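Local coordinates for xylanase and alpha-amylase inhibitor protein (Scadoxus multiflorus, PDB 3MU7), which inhibits xylanase and alpha-amylase and has the TIM-barrel fold of glycoside hydrolase family 18, at residues A[180-185]-A[250-255]; A[213-218]-A[236-241]; A[155-158]-A[163-166]; A[19-24]-A[28-33]. All coordinates share one frame; numbering follows the deposited sequence.

All four contacts belong to one TIM barrel of glycoside hydrolase family 18. Along the chain interaction 4 comes first and interaction 3 second, while interaction 2 is nested inside the loop closed by interaction 1. Interactions 1 and 2, with centres about 9 Å apart, share the barrel sheet, since strands 213-218 and 248-254 are neighbours there and Met252 N lies 2.8 Å from Leu215 O. Interaction 3 joins interaction 1 where Gln180 meets Ala155 and Pro156. Interaction 4 lies across the chain's centre from interaction 3, about 24 Å between centres. Interactions 2 and 4 pack helices on the barrel's strands, interaction 1 joins a loop to a strand, and interaction 3 lies within one loop.

Interaction 1. Residues A[180-185]-A[250-255]; sequences QFYNNP and GIMLWD
Tyr182 spans the gap between the loop after strand 176-180 and strand 248-254, touching Met252 and Trp254 with its far end; a long flat ring suits that reach. At its root, chi1 of 49° tucks CG between the backbone N and the carbonyl carbon and so aims the ring at strand 248-254. From CB the ring runs outward with one face over Gln180 CB, 3.8 Å from the ring plane, while Asn183 ND2 lies in plane at its edge. CD2 passes Gly216 O. Further out, CE1 approaches Trp254 CB at 4.2 Å and CZ comes within 3.7 Å of the same Trp254 CB. OH touches two carbons on separate sides, Trp254 CB at 3.4 Å and Met252 CE at 3.5 Å. Strands 176-180 and 248-254 flank strand 213-218 in the TIM barrel, and the tryptophan ending the last strand, followed by a cis peptide, is a hallmark of family 18, where in active chitinases it floors the sugar groove. The Tyr182 ring and the five-membered ring of Trp254 are inclined by only 27°, yet displaced so far that there is little stacking. Met252, flexible and unbranched, bends at chi2 (-85°) and chi3 to bring its methyl to the tyrosine's edge. With an alanine here, Met252 CE and Trp254 CB would probably lose the ring end they rest on. Gln180 NE2 donates hydrogen bonds to Ala155 O and Glu126 OE1.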
loop_
_atom_site.group_PDB
_atom_site.type_symbol
_atom_site.label_atom_id
_atom_site.label_comp_id
_atom_site.label_asym_id
_atom_site.label_seq_id
_atom_site.Cartn_x
_atom_site.Cartn_y
_atom_site.Cartn_z
ATOM N N GLN A 180 -5.096 -2.569 -7.531
ATOM C CA GLN A 180 -4.732 -3.974 -7.651
ATOM C C GLN A 180 -5.221 -4.541 -8.974
ATOM O O GLN A 180 -6.371 -4.976 -9.083
ATOM C CB GLN A 180 -5.315 -4.782 -6.502
ATOM C CG GLN A 180 -4.896 -4.330 -5.122
ATOM C CD GLN A 180 -5.574 -5.161 -4.064
ATOM O OE1 GLN A 180 -5.414 -6.385 -4.028
ATOM N NE2 GLN A 180 -6.347 -4.519 -3.204
ATOM N N PHE A 181 -4.357 -4.520 -9.983
ATOM C CA PHE A 181 -4.697 -5.132 -11.267
ATOM C C PHE A 181 -4.365 -6.622 -11.239
ATOM O O PHE A 181 -3.569 -7.122 -12.031
ATOM C CB PHE A 181 -4.009 -4.392 -12.418
ATOM C CG PHE A 181 -4.490 -2.977 -12.600
ATOM C CD1 PHE A 181 -5.760 -2.719 -13.098
ATOM C CD2 PHE A 181 -3.671 -1.905 -12.279
ATOM C CE1 PHE A 181 -6.204 -1.411 -13.269
ATOM C CE2 PHE A 181 -4.107 -0.600 -12.458
ATOM C CZ PHE A 181 -5.374 -0.353 -12.953
ATOM N N TYR A 182 -4.981 -7.320 -10.296
ATOM C CA TYR A 182 -4.789 -8.760 -10.151
ATOM C C TYR A 182 -5.910 -9.318 -9.292
ATOM O O TYR A 182 -6.699 -8.555 -8.720
ATOM C CB TYR A 182 -3.399 -9.108 -9.586
ATOM C CG TYR A 182 -2.981 -8.341 -8.350
ATOM C CD1 TYR A 182 -3.220 -8.856 -7.085
ATOM C CD2 TYR A 182 -2.329 -7.108 -8.448
ATOM C CE1 TYR A 182 -2.834 -8.166 -5.946
ATOM C CE2 TYR A 182 -1.943 -6.412 -7.308
ATOM C CZ TYR A 182 -2.199 -6.947 -6.067
ATOM O OH TYR A 182 -1.812 -6.242 -4.948
ATOM N N ASN A 183 -6.002 -10.647 -9.229
ATOM C CA ASN A 183 -7.131 -11.331 -8.583
ATOM C C ASN A 183 -8.480 -10.779 -9.024
ATOM O O ASN A 183 -9.389 -10.615 -8.208
ATOM C CB ASN A 183 -7.019 -11.265 -7.057
ATOM C CG ASN A 183 -5.789 -11.959 -6.541
ATOM O OD1 ASN A 183 -5.403 -13.014 -7.047
ATOM N ND2 ASN A 183 -5.149 -11.366 -5.545
ATOM N N ASN A 184 -8.594 -10.472 -10.312
ATOM C CA ASN A 184 -9.788 -9.842 -10.854
ATOM C C ASN A 184 -9.670 -9.823 -12.378
ATOM O O ASN A 184 -9.311 -8.800 -12.953
ATOM C CB ASN A 184 -9.879 -8.406 -10.318
ATOM C CG ASN A 184 -11.289 -7.983 -9.984
ATOM O OD1 ASN A 184 -12.260 -8.506 -10.539
ATOM N ND2 ASN A 184 -11.413 -7.020 -9.073
ATOM N N PRO A 185 -9.941 -10.967 -13.044
ATOM C CA PRO A 185 -9.709 -11.057 -14.494
ATOM C C PRO A 185 -10.399 -9.972 -15.332
ATOM O O PRO A 185 -9.872 -9.570 -16.373
ATOM C CB PRO A 185 -10.234 -12.452 -14.845
ATOM C CG PRO A 185 -10.001 -13.241 -13.606
ATOM C CD PRO A 185 -10.297 -12.284 -12.475
ATOM N N GLY A 250 3.663 5.301 -11.177
ATOM C CA GLY A 250 4.605 4.190 -11.239
ATOM C C GLY A 250 3.853 2.885 -11.061
ATOM O O GLY A 250 2.669 2.786 -11.416
ATOM N N ILE A 251 4.539 1.875 -10.531
ATOM C CA ILE A 251 3.895 0.595 -10.247
ATOM C C ILE A 251 4.007 0.224 -8.776
ATOM O O ILE A 251 4.881 0.707 -8.059
ATOM C CB ILE A 251 4.422 -0.570 -11.129
ATOM C CG1 ILE A 251 5.898 -0.858 -10.841
ATOM C CG2 ILE A 251 4.150 -0.299 -12.615
ATOM C CD1 ILE A 251 6.431 -2.127 -11.498
ATOM N N MET A 252 3.083 -0.624 -8.349
ATOM C CA MET A 252 3.143 -1.261 -7.045
ATOM C C MET A 252 3.302 -2.759 -7.285
ATOM O O MET A 252 2.746 -3.295 -8.249
ATOM C CB MET A 252 1.886 -0.933 -6.237
ATOM C CG MET A 252 1.762 -1.656 -4.893
ATOM S SD MET A 252 1.038 -3.313 -4.989
ATOM C CE MET A 252 -0.705 -2.913 -5.066
ATOM N N LEU A 253 4.074 -3.426 -6.424
ATOM C CA LEU A 253 4.282 -4.861 -6.541
ATOM C C LEU A 253 3.814 -5.615 -5.312
ATOM O O LEU A 253 4.168 -5.279 -4.166
ATOM C CB LEU A 253 5.755 -5.184 -6.826
ATOM C CG LEU A 253 6.264 -4.755 -8.199
ATOM C CD1 LEU A 253 7.766 -4.961 -8.284
ATOM C CD2 LEU A 253 5.561 -5.505 -9.320
ATOM N N TRP A 254 3.051 -6.653 -5.576
ATOM C CA TRP A 254 2.634 -7.614 -4.564
ATOM C C TRP A 254 3.481 -8.865 -4.821
ATOM O O TRP A 254 3.219 -9.594 -5.740
ATOM C CB TRP A 254 1.137 -7.949 -4.741
ATOM C CG TRP A 254 0.714 -8.933 -3.644
ATOM C CD1 TRP A 254 0.613 -10.273 -3.732
ATOM C CD2 TRP A 254 0.395 -8.588 -2.305
ATOM N NE1 TRP A 254 0.233 -10.790 -2.502
ATOM C CE2 TRP A 254 0.105 -9.767 -1.608
ATOM C CE3 TRP A 254 0.289 -7.380 -1.638
ATOM C CZ2 TRP A 254 -0.254 -9.762 -0.249
ATOM C CZ3 TRP A 254 -0.027 -7.375 -0.323
ATOM C CH2 TRP A 254 -0.328 -8.564 0.358
ATOM N N ASP A 255 4.557 -9.084 -4.075
ATOM C CA ASP A 255 5.001 -8.360 -2.893
ATOM C C ASP A 255 6.531 -8.661 -2.750
ATOM O O ASP A 255 7.075 -9.387 -3.503
ATOM C CB ASP A 255 4.289 -8.827 -1.606
ATOM C CG ASP A 255 4.381 -10.339 -1.392
ATOM O OD1 ASP A 255 5.259 -10.990 -1.866
ATOM O OD2 ASP A 255 3.466 -10.831 -0.772
#

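Interaction 2. Residues A[213-218]-A[236-241]; sequences VFLGFP and FSVFPN
Val238, on the inner side of helix 231-242, gives up the most surface here, and it does so to two side chains of strand 213-218, Leu215 and Phe217. Leu215 and Val238 reach toward each other tip to tip across a backbone separation of 9.2 Å between their CA atoms. Leu215 CD2 meets Val238 CG1 at 3.7 Å, and Leu215 CD1 lies 4.2 Å from the same Val238 CG1, which thus sits against both ends of the leucine fork. The other valine branch serves the other partner: Val238 CG2 stands 4.2 Å from Phe217 CZ, obliquely to the ring. A chi1 of 174° points CG1 at Leu215 and CG2 at Phe217. The beta-branched valine offers two methyls to two partners, while the longer leucine and phenylalanine supply the reach. No hydrogen bond links the segments. The helix has a wider pi-type turn at 236-238 and is kinked at 240-241, where Pro240 N has no hydrogen to donate. Trp201 of helix 195-207 also covers Leu215, and Val234, one turn earlier in helix 231-242, touches Phe217. Strand 213-218, helix 231-242 and strand 248-254 form a beta-alpha-beta crossover, the repeating unit of a TIM barrel, with apolar side chains of the strand's outer side packed under the helix.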
loop_
_atom_site.group_PDB
_atom_site.type_symbol
_atom_site.label_atom_id
_atom_site.label_comp_id
_atom_site.label_asym_id
_atom_site.label_seq_id
_atom_site.Cartn_x
_atom_site.Cartn_y
_atom_site.Cartn_z
ATOM N N VAL A 213 -1.686 7.773 -9.454
ATOM C CA VAL A 213 -2.235 6.432 -9.570
ATOM C C VAL A 213 -1.108 5.501 -10.010
ATOM O O VAL A 213 -0.453 5.722 -11.041
ATOM C CB VAL A 213 -3.427 6.363 -10.564
ATOM C CG1 VAL A 213 -4.028 4.958 -10.581
ATOM C CG2 VAL A 213 -4.502 7.395 -10.226
ATOM N N PHE A 214 -0.874 4.475 -9.204
ATOM C CA PHE A 214 0.106 3.443 -9.498
ATOM C C PHE A 214 -0.621 2.184 -9.964
ATOM O O PHE A 214 -1.714 1.872 -9.469
ATOM C CB PHE A 214 0.890 3.080 -8.232
ATOM C CG PHE A 214 1.861 4.137 -7.751
ATOM C CD1 PHE A 214 1.414 5.330 -7.185
ATOM C CD2 PHE A 214 3.231 3.892 -7.795
ATOM C CE1 PHE A 214 2.323 6.271 -6.712
ATOM C CE2 PHE A 214 4.143 4.829 -7.316
ATOM C CZ PHE A 214 3.691 6.020 -6.778
ATOM N N LEU A 215 -0.008 1.441 -10.884
ATOM C CA LEU A 215 -0.555 0.150 -11.300
ATOM C C LEU A 215 0.043 -0.961 -10.458
ATOM O O LEU A 215 1.258 -1.152 -10.458
ATOM C CB LEU A 215 -0.300 -0.128 -12.782
ATOM C CG LEU A 215 -0.912 0.847 -13.786
ATOM C CD1 LEU A 215 0.124 1.865 -14.242
ATOM C CD2 LEU A 215 -1.459 0.076 -14.970
ATOM N N GLY A 216 -0.809 -1.669 -9.731
ATOM C CA GLY A 216 -0.389 -2.800 -8.906
ATOM C C GLY A 216 -0.396 -4.099 -9.678
ATOM O O GLY A 216 -1.411 -4.469 -10.284
ATOM N N PHE A 217 0.735 -4.796 -9.627
ATOM C CA PHE A 217 0.912 -6.076 -10.307
ATOM C C PHE A 217 1.494 -7.129 -9.372
ATOM O O PHE A 217 2.247 -6.792 -8.458
ATOM C CB PHE A 217 1.869 -5.934 -11.489
ATOM C CG PHE A 217 1.311 -5.156 -12.632
ATOM C CD1 PHE A 217 1.764 -3.879 -12.901
ATOM C CD2 PHE A 217 0.332 -5.703 -13.455
ATOM C CE1 PHE A 217 1.238 -3.143 -13.976
ATOM C CE2 PHE A 217 -0.196 -4.976 -14.530
ATOM C CZ PHE A 217 0.263 -3.698 -14.785
ATOM N N PRO A 218 1.195 -8.420 -9.619
ATOM C CA PRO A 218 1.878 -9.484 -8.878
ATOM C C PRO A 218 3.324 -9.620 -9.334
ATOM O O PRO A 218 3.618 -9.488 -10.522
ATOM C CB PRO A 218 1.096 -10.751 -9.253
ATOM C CG PRO A 218 -0.129 -10.294 -9.973
ATOM C CD PRO A 218 0.184 -8.953 -10.550
ATOM N N PHE A 236 6.410 -3.019 -22.294
ATOM C CA PHE A 236 6.048 -2.818 -23.692
ATOM C C PHE A 236 4.658 -2.298 -23.885
ATOM O O PHE A 236 4.383 -1.381 -24.679
ATOM C CB PHE A 236 6.181 -4.141 -24.466
ATOM C CG PHE A 236 5.859 -4.021 -25.899
ATOM C CD1 PHE A 236 6.822 -3.506 -26.811
ATOM C CD2 PHE A 236 4.676 -4.426 -26.356
ATOM C CE1 PHE A 236 6.527 -3.442 -28.202
ATOM C CE2 PHE A 236 4.370 -4.329 -27.763
ATOM C CZ PHE A 236 5.366 -3.867 -28.701
ATOM N N SER A 237 3.676 -2.867 -23.119
ATOM C CA SER A 237 2.246 -2.627 -23.360
ATOM C C SER A 237 1.644 -1.695 -22.447
ATOM O O SER A 237 0.612 -1.057 -22.870
ATOM C CB SER A 237 1.454 -3.887 -23.164
ATOM O OG SER A 237 1.804 -4.883 -24.026
ATOM N N VAL A 238 2.121 -1.516 -21.235
ATOM C CA VAL A 238 1.444 -0.625 -20.277
ATOM C C VAL A 238 2.093 0.734 -20.229
ATOM O O VAL A 238 1.375 1.751 -20.269
ATOM C CB VAL A 238 1.500 -1.266 -18.838
ATOM C CG1 VAL A 238 0.931 -0.278 -17.761
ATOM C CG2 VAL A 238 0.725 -2.562 -18.807
ATOM N N PHE A 239 3.387 0.823 -20.131
ATOM C CA PHE A 239 4.075 2.072 -19.928
ATOM C C PHE A 239 3.856 3.190 -20.949
ATOM O O PHE A 239 3.703 4.290 -20.549
ATOM C CB PHE A 239 5.554 1.902 -19.644
ATOM C CG PHE A 239 5.853 1.277 -18.280
ATOM C CD1 PHE A 239 4.860 1.049 -17.344
ATOM C CD2 PHE A 239 7.105 0.912 -17.963
ATOM C CE1 PHE A 239 5.157 0.467 -16.117
ATOM C CE2 PHE A 239 7.400 0.311 -16.722
ATOM C CZ PHE A 239 6.425 0.101 -15.842
ATOM N N PRO A 240 3.871 2.914 -22.264
ATOM C CA PRO A 240 3.679 4.022 -23.216
ATOM C C PRO A 240 2.334 4.724 -22.998
ATOM O O PRO A 240 2.337 5.892 -22.939
ATOM C CB PRO A 240 3.751 3.326 -24.592
ATOM C CG PRO A 240 4.631 2.131 -24.336
ATOM C CD PRO A 240 4.180 1.654 -22.960
ATOM N N ASN A 241 1.261 4.007 -22.824
ATOM C CA ASN A 241 -0.030 4.677 -22.575
ATOM C C ASN A 241 -0.097 5.247 -21.140
ATOM O O ASN A 241 -0.483 6.342 -20.976
ATOM C CB ASN A 241 -1.163 3.717 -22.849
ATOM C CG ASN A 241 -2.479 4.405 -23.095
ATOM O OD1 ASN A 241 -2.586 5.566 -22.906
ATOM N ND2 ASN A 241 -3.421 3.685 -23.682
#

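Interaction 3. Residues A[155-158]-A[163-166]; sequences APQC and PNLG
This is a loop folded back on itself between strand 151-154 and helix 166-170, closed by one methyl of Leu165 against Ala155 and Pro156 and by a water shared between Gln157 and Asn164. Leu165 CD1 carries the apolar part. It lies 3.8 Å from Pro156 N, equally near Pro156 CA, and 4.0 Å from Ala155 C, so the methyl lies chiefly against the backbone and touches the proline ring more loosely, with Pro156 CB at 4.3 Å. The leucine's chi1 of -67°, with CG opposite the carbonyl carbon, carries CD1 over to Pro156. A proline is apt here: its N, having no hydrogen, loses nothing when a methyl covers it. The polar part is indirect, for Gln157 NE2 and Asn164 ND2 stand 4.3 Å apart and both are donors. Water 1 reconciles them by accepting from each, at 2.9 Å from Gln157 NE2 and 2.9 Å from Asn164 ND2, the two directions opening at about 96°. Gln157 reaches the water with an extended chain, chi2 being 180°. Asp162, between the segments, also ties them, its carboxylate taking the backbone N of Gln157 and of Leu165. Next to the barrel, Leu165 packs on Phe123 and Ile125 of strand 120-125, Pro156 shares a backbone bond with Gln180 at the end of strand 176-180, and a disulfide from Cys158 to Cys187 fastens this loop to the next.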
loop_
_atom_site.group_PDB
_atom_site.type_symbol
_atom_site.label_atom_id
_atom_site.label_comp_id
_atom_site.label_asym_id
_atom_site.label_seq_id
_atom_site.Cartn_x
_atom_site.Cartn_y
_atom_site.Cartn_z
ATOM N N ALA A 155 -5.355 1.130 -1.532
ATOM C CA ALA A 155 -5.108 -0.023 -2.390
ATOM C C ALA A 155 -6.433 -0.656 -2.818
ATOM O O ALA A 155 -6.767 -1.764 -2.387
ATOM C CB ALA A 155 -4.242 -1.045 -1.668
ATOM N N PRO A 156 -7.208 0.045 -3.663
ATOM C CA PRO A 156 -8.477 -0.518 -4.113
ATOM C C PRO A 156 -8.279 -1.701 -5.061
ATOM O O PRO A 156 -7.202 -1.881 -5.653
ATOM C CB PRO A 156 -9.114 0.652 -4.866
ATOM C CG PRO A 156 -7.938 1.411 -5.406
ATOM C CD PRO A 156 -6.934 1.355 -4.290
ATOM N N GLN A 157 -9.333 -2.496 -5.205
ATOM C CA GLN A 157 -9.420 -3.462 -6.287
ATOM C C GLN A 157 -9.667 -2.724 -7.606
ATOM O O GLN A 157 -9.889 -1.507 -7.611
ATOM C CB GLN A 157 -10.511 -4.484 -5.982
ATOM C CG GLN A 157 -10.150 -5.414 -4.848
ATOM C CD GLN A 157 -11.249 -6.413 -4.579
ATOM O OE1 GLN A 157 -11.271 -7.500 -5.161
ATOM N NE2 GLN A 157 -12.167 -6.056 -3.685
ATOM N N CYS A 158 -9.615 -3.436 -8.732
ATOM C CA CYS A 158 -9.531 -2.736 -10.016
ATOM C C CYS A 158 -10.837 -2.364 -10.719
ATOM O O CYS A 158 -10.803 -1.758 -11.782
ATOM C CB CYS A 158 -8.551 -3.415 -10.984
ATOM S SG CYS A 158 -8.797 -5.153 -11.353
ATOM N N PRO A 163 -15.791 -0.912 -4.173
ATOM C CA PRO A 163 -16.886 -1.022 -3.199
ATOM C C PRO A 163 -16.504 -0.651 -1.770
ATOM O O PRO A 163 -17.341 -0.142 -1.027
ATOM C CB PRO A 163 -17.276 -2.505 -3.269
ATOM C CG PRO A 163 -16.129 -3.177 -3.894
ATOM C CD PRO A 163 -15.522 -2.198 -4.838
ATOM N N ASN A 164 -15.258 -0.905 -1.382
ATOM C CA ASN A 164 -14.813 -0.590 -0.024
ATOM C C ASN A 164 -14.287 0.820 0.149
ATOM O O ASN A 164 -14.501 1.438 1.188
ATOM C CB ASN A 164 -13.773 -1.605 0.436
ATOM C CG ASN A 164 -14.330 -2.999 0.465
ATOM O OD1 ASN A 164 -15.241 -3.289 1.236
ATOM N ND2 ASN A 164 -13.831 -3.858 -0.406
ATOM N N LEU A 165 -13.616 1.326 -0.883
ATOM C CA LEU A 165 -12.845 2.561 -0.777
ATOM C C LEU A 165 -13.301 3.660 -1.728
ATOM O O LEU A 165 -12.803 4.778 -1.649
ATOM C CB LEU A 165 -11.357 2.270 -1.018
ATOM C CG LEU A 165 -10.615 1.415 0.011
ATOM C CD1 LEU A 165 -9.386 0.772 -0.614
ATOM C CD2 LEU A 165 -10.241 2.243 1.221
ATOM N N GLY A 166 -14.235 3.355 -2.627
ATOM C CA GLY A 166 -14.616 4.300 -3.679
ATOM C C GLY A 166 -15.055 5.660 -3.166
ATOM O O GLY A 166 -14.621 6.694 -3.668
HETATM O O HOH W 1 -11.778 -3.506 -2.400
#

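Interaction 4. Residues A[19-24]-A[28-33]; sequences EATCDS and AYVIIG
Apolar contact between Cys22 and Thr21 on one side and Val30 on the other is where helix 18-23 meets strand 29-37. A single methyl, Val30 CG2, does the touching: Cys22 SG lies 3.9 Å from Val30 CG2, and Thr21 CG2 is 4.2 Å from that same Val30 CG2. The valine's chi1 of 177° places CG1 anti to the backbone N and turns CG2 to the helix, a compact branched side chain filling a short gap, with the CA atoms of Cys22 and Val30 7.6 Å apart. These elements belong to the beta-alpha-beta unit of strand 5-9, helix 18-23 and strand 29-37, the first of the TIM barrel. The covalent link is the disulfide from Cys22 to Cys63, which ties this helix to helix 56-65, so the sulfur both crosslinks and packs. Hydrogen bonds close the turn at 21-24. Thr21 O is gripped twice by one residue: Ser24 OG donates to Thr21 O at 2.8 Å, almost in line with the carbonyl (164°), and Ser24 N donates to Thr21 O at 3.2 Å. Threonine serves two surfaces, its methyl meeting the strand while OG1 bonds to Ser17 O, Arg16 NE and Ser256 OG.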
loop_
_atom_site.group_PDB
_atom_site.type_symbol
_atom_site.label_atom_id
_atom_site.label_comp_id
_atom_site.label_asym_id
_atom_site.label_seq_id
_atom_site.Cartn_x
_atom_site.Cartn_y
_atom_site.Cartn_z
ATOM N N GLU A 19 15.246 -3.912 5.978
ATOM C CA GLU A 19 16.422 -3.115 5.625
ATOM C C GLU A 19 17.054 -3.569 4.300
ATOM O O GLU A 19 17.437 -2.729 3.488
ATOM C CB GLU A 19 17.441 -3.051 6.772
ATOM C CG GLU A 19 17.987 -4.398 7.209
ATOM C CD GLU A 19 18.643 -4.382 8.581
ATOM O OE1 GLU A 19 18.678 -3.319 9.239
ATOM O OE2 GLU A 19 19.104 -5.461 9.013
ATOM N N ALA A 20 17.132 -4.879 4.060
ATOM C CA ALA A 20 17.683 -5.377 2.796
ATOM C C ALA A 20 16.772 -5.058 1.611
ATOM O O ALA A 20 17.239 -4.796 0.502
ATOM C CB ALA A 20 17.971 -6.862 2.880
ATOM N N THR A 21 15.468 -5.061 1.856
ATOM C CA THR A 21 14.496 -4.673 0.837
ATOM C C THR A 21 14.775 -3.237 0.390
ATOM O O THR A 21 14.880 -2.945 -0.806
ATOM C CB THR A 21 13.071 -4.860 1.388
ATOM O OG1 THR A 21 12.854 -6.257 1.601
ATOM C CG2 THR A 21 12.008 -4.338 0.437
ATOM N N CYS A 22 14.958 -2.347 1.357
ATOM C CA CYS A 22 15.295 -0.969 1.044
ATOM C C CYS A 22 16.644 -0.838 0.355
ATOM O O CYS A 22 16.787 -0.028 -0.557
ATOM C CB CYS A 22 15.229 -0.116 2.301
ATOM S SG CYS A 22 13.525 -0.013 2.850
ATOM N N ASP A 23 17.613 -1.652 0.767
ATOM C CA ASP A 23 18.958 -1.628 0.176
ATOM C C ASP A 23 19.011 -2.042 -1.291
ATOM O O ASP A 23 19.993 -1.766 -1.974
ATOM C CB ASP A 23 19.919 -2.492 0.994
ATOM C CG ASP A 23 20.350 -1.829 2.274
ATOM O OD1 ASP A 23 20.235 -0.595 2.381
ATOM O OD2 ASP A 23 20.819 -2.562 3.168
ATOM N N SER A 24 17.968 -2.701 -1.785
ATOM C CA SER A 24 17.912 -3.056 -3.199
ATOM C C SER A 24 17.980 -1.816 -4.087
ATOM O O SER A 24 18.451 -1.888 -5.220
ATOM C CB SER A 24 16.630 -3.824 -3.517
ATOM O OG SER A 24 15.511 -2.957 -3.544
ATOM N N ALA A 28 10.597 3.145 -4.057
ATOM C CA ALA A 28 10.363 4.472 -3.511
ATOM C C ALA A 28 9.515 4.406 -2.236
ATOM O O ALA A 28 9.618 5.276 -1.377
ATOM C CB ALA A 28 9.686 5.350 -4.555
ATOM N N TYR A 29 8.663 3.387 -2.142
ATOM C CA TYR A 29 7.804 3.166 -0.981
ATOM C C TYR A 29 7.897 1.708 -0.603
ATOM O O TYR A 29 7.837 0.831 -1.477
ATOM C CB TYR A 29 6.332 3.389 -1.310
ATOM C CG TYR A 29 5.871 4.784 -1.605
ATOM C CD1 TYR A 29 5.367 5.594 -0.588
ATOM C CD2 TYR A 29 5.858 5.274 -2.907
ATOM C CE1 TYR A 29 4.896 6.879 -0.851
ATOM C CE2 TYR A 29 5.390 6.562 -3.183
ATOM C CZ TYR A 29 4.913 7.352 -2.150
ATOM O OH TYR A 29 4.455 8.623 -2.418
ATOM N N VAL A 30 7.987 1.452 0.699
ATOM C CA VAL A 30 7.812 0.110 1.245
ATOM C C VAL A 30 6.641 0.174 2.211
ATOM O O VAL A 30 6.596 1.035 3.093
ATOM C CB VAL A 30 9.089 -0.435 1.917
ATOM C CG1 VAL A 30 8.816 -1.791 2.533
ATOM C CG2 VAL A 30 10.199 -0.574 0.900
ATOM N N ILE A 31 5.677 -0.715 1.997
ATOM C CA ILE A 31 4.433 -0.690 2.731
ATOM C C ILE A 31 4.387 -1.917 3.631
ATOM O O ILE A 31 4.267 -3.054 3.159
ATOM C CB ILE A 31 3.212 -0.701 1.784
ATOM C CG1 ILE A 31 3.357 0.343 0.664
ATOM C CG2 ILE A 31 1.937 -0.508 2.593
ATOM C CD1 ILE A 31 2.431 0.087 -0.526
ATOM N N ILE A 32 4.508 -1.685 4.934
ATOM C CA ILE A 32 4.458 -2.775 5.903
ATOM C C ILE A 32 3.010 -3.217 6.101
ATOM O O ILE A 32 2.167 -2.407 6.509
ATOM C CB ILE A 32 5.052 -2.344 7.262
ATOM C CG1 ILE A 32 6.515 -1.907 7.124
ATOM C CG2 ILE A 32 4.913 -3.484 8.279
ATOM C CD1 ILE A 32 7.022 -1.133 8.322
ATOM N N GLY A 33 2.714 -4.481 5.802
ATOM C CA GLY A 33 1.366 -5.009 6.014
ATOM C C GLY A 33 1.390 -6.133 7.031
ATOM O O GLY A 33 2.294 -6.963 6.981
#